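Local structure of polysialic acid O-acetyltransferase (Escherichia coli, 3JQY) at residues Q56-N61 / I78-N83. The protein transfers acetyl groups from acetyl-CoA to the sialic acid residues of capsular polysialic acid, preferring long polymers. Residues are numbered along the deposited sequence; the frame is centred on the assembly and turned at random.
Sequences QFNGNN and IFRGDN
Three backbone hydrogen bonds join Q56-N58 to I78-G81 in parallel register, the two strand axes diverging by only 5°. F79 bonds to the residues on either side of its register partner F57: its N donates to Q56 O (2.8 Å) and its O accepts from N58 N (2.7 Å); G81 N then reaches N58 O.

Beyond the strands the turns stay in step. N83 N donates to N60 O at 3.1 Å, while D82 OD1 takes N60 N (2.8 Å) from above its carboxylate plane. With CG beside its own backbone N (chi1 -50°), D82 lies alongside N60, carboxylate and amide planes 21° apart. An alanine here would remove that acceptor and is likely to leave N60 N without its partner in the neighbouring turn.

Among apolar contacts, the buried rings of F57 and F79 run side by side, nearly parallel but slid apart, with centroids 5.0 Å apart; F57 CD1 meets F79 CD1 at 3.4 Å.

Such stacking of equivalent residues on successive coils marks the left-handed beta-helix of hexapeptide-repeat acyltransferases. Strand 31-35 continues the sheet beside 53-58, where D34 also binds Q56 NE2, and strand 97-101 flanks 71-80, with A100 touching F79.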
loop_
_atom_site.group_PDB
_atom_site.type_symbol
_atom_site.label_atom_id
_atom_site.label_comp_id
_atom_site.label_asym_id
_atom_site.label_seq_id
_atom_site.Cartn_x
_atom_site.Cartn_y
_atom_site.Cartn_z
ATOM N N GLN B 56 -1.909 13.611 -23.798
ATOM C CA GLN B 56 -0.742 13.290 -24.597
ATOM C C GLN B 56 -1.144 12.240 -25.618
ATOM O O GLN B 56 -1.542 11.140 -25.252
ATOM C CB GLN B 56 0.373 12.745 -23.697
ATOM C CG GLN B 56 1.611 12.277 -24.437
ATOM C CD GLN B 56 2.494 13.421 -24.867
ATOM O OE1 GLN B 56 2.865 14.273 -24.055
ATOM N NE2 GLN B 56 2.847 13.450 -26.149
ATOM N N PHE B 57 -1.050 12.580 -26.898
ATOM C CA PHE B 57 -1.336 11.630 -27.966
ATOM C C PHE B 57 -0.017 11.108 -28.524
ATOM O O PHE B 57 0.687 11.833 -29.230
ATOM C CB PHE B 57 -2.108 12.305 -29.110
ATOM C CG PHE B 57 -3.514 12.745 -28.752
ATOM C CD1 PHE B 57 -4.544 11.821 -28.661
ATOM C CD2 PHE B 57 -3.808 14.086 -28.563
ATOM C CE1 PHE B 57 -5.832 12.218 -28.361
ATOM C CE2 PHE B 57 -5.097 14.495 -28.263
ATOM C CZ PHE B 57 -6.113 13.559 -28.164
ATOM N N ASN B 58 0.322 9.865 -28.198
ATOM C CA ASN B 58 1.509 9.217 -28.756
ATOM C C ASN B 58 1.084 8.138 -29.747
ATOM O O ASN B 58 1.455 6.971 -29.612
ATOM C CB ASN B 58 2.356 8.567 -27.657
ATOM C CG ASN B 58 3.081 9.576 -26.784
ATOM O OD1 ASN B 58 3.364 10.694 -27.204
ATOM N ND2 ASN B 58 3.390 9.174 -25.556
ATOM N N GLY B 59 0.296 8.539 -30.735
ATOM C CA GLY B 59 -0.249 7.618 -31.714
ATOM C C GLY B 59 -1.277 8.323 -32.579
ATOM O O GLY B 59 -1.441 9.533 -32.487
ATOM N N ASN B 60 -1.976 7.556 -33.406
ATOM C CA ASN B 60 -2.904 8.120 -34.380
ATOM C C ASN B 60 -4.354 7.712 -34.156
ATOM O O ASN B 60 -4.634 6.656 -33.585
ATOM C CB ASN B 60 -2.486 7.685 -35.787
ATOM C CG ASN B 60 -1.014 7.918 -36.056
ATOM O OD1 ASN B 60 -0.460 8.950 -35.684
ATOM N ND2 ASN B 60 -0.371 6.954 -36.714
ATOM N N ASN B 61 -5.271 8.549 -34.632
ATOM C CA ASN B 61 -6.689 8.209 -34.671
ATOM C C ASN B 61 -7.255 7.863 -33.306
ATOM O O ASN B 61 -8.080 6.955 -33.179
ATOM C CB ASN B 61 -6.933 7.068 -35.657
ATOM C CG ASN B 61 -6.493 7.424 -37.062
ATOM O OD1 ASN B 61 -5.963 6.587 -37.793
ATOM N ND2 ASN B 61 -6.691 8.681 -37.438
ATOM N N ILE B 78 -3.013 9.620 -21.316
ATOM C CA ILE B 78 -1.976 9.307 -22.287
ATOM C C ILE B 78 -2.488 8.269 -23.267
ATOM O O ILE B 78 -3.013 7.229 -22.862
ATOM C CB ILE B 78 -0.700 8.783 -21.609
ATOM C CG1 ILE B 78 -0.169 9.819 -20.620
ATOM C CG2 ILE B 78 0.350 8.437 -22.666
ATOM C CD1 ILE B 78 1.007 9.343 -19.807
ATOM N N PHE B 79 -2.345 8.562 -24.555
ATOM C CA PHE B 79 -2.729 7.629 -25.613
ATOM C C PHE B 79 -1.474 7.015 -26.222
ATOM O O PHE B 79 -0.630 7.736 -26.760
ATOM C CB PHE B 79 -3.522 8.353 -26.708
ATOM C CG PHE B 79 -4.904 8.756 -26.291
ATOM C CD1 PHE B 79 -5.153 10.037 -25.818
ATOM C CD2 PHE B 79 -5.951 7.854 -26.359
ATOM C CE1 PHE B 79 -6.427 10.414 -25.428
ATOM C CE2 PHE B 79 -7.235 8.227 -25.973
ATOM C CZ PHE B 79 -7.470 9.503 -25.508
ATOM N N ARG B 80 -1.342 5.697 -26.121
ATOM C CA ARG B 80 -0.206 4.989 -26.722
ATOM C C ARG B 80 -0.703 4.148 -27.890
ATOM O O ARG B 80 -1.580 3.304 -27.735
ATOM C CB ARG B 80 0.498 4.106 -25.687
ATOM C CG ARG B 80 1.000 4.857 -24.458
ATOM C CD ARG B 80 1.989 4.001 -23.678
ATOM N NE ARG B 80 2.184 4.464 -22.306
ATOM C CZ ARG B 80 2.935 5.504 -21.965
ATOM N NH1 ARG B 80 3.560 6.212 -22.898
ATOM N NH2 ARG B 80 3.049 5.843 -20.688
ATOM N N GLY B 81 -0.153 4.380 -29.073
ATOM C CA GLY B 81 -0.626 3.650 -30.227
ATOM C C GLY B 81 -1.910 4.257 -30.758
ATOM O O GLY B 81 -2.226 5.413 -30.463
ATOM N N ASP B 82 -2.667 3.464 -31.511
ATOM C CA ASP B 82 -3.747 3.989 -32.346
ATOM C C ASP B 82 -5.130 3.495 -31.948
ATOM O O ASP B 82 -5.271 2.456 -31.297
ATOM C CB ASP B 82 -3.516 3.586 -33.810
ATOM C CG ASP B 82 -2.113 3.894 -34.300
ATOM O OD1 ASP B 82 -1.450 4.790 -33.738
ATOM O OD2 ASP B 82 -1.670 3.233 -35.265
ATOM N N ASN B 83 -6.147 4.245 -32.368
ATOM C CA ASN B 83 -7.530 3.807 -32.277
ATOM C C ASN B 83 -8.020 3.595 -30.849
ATOM O O ASN B 83 -8.905 2.767 -30.611
ATOM C CB ASN B 83 -7.732 2.530 -33.098
ATOM C CG ASN B 83 -7.323 2.703 -34.550
ATOM O OD1 ASN B 83 -7.729 3.660 -35.206
ATOM N ND2 ASN B 83 -6.514 1.779 -35.056
HETATM O O HOH W 1 -10.179 5.142 -35.029
#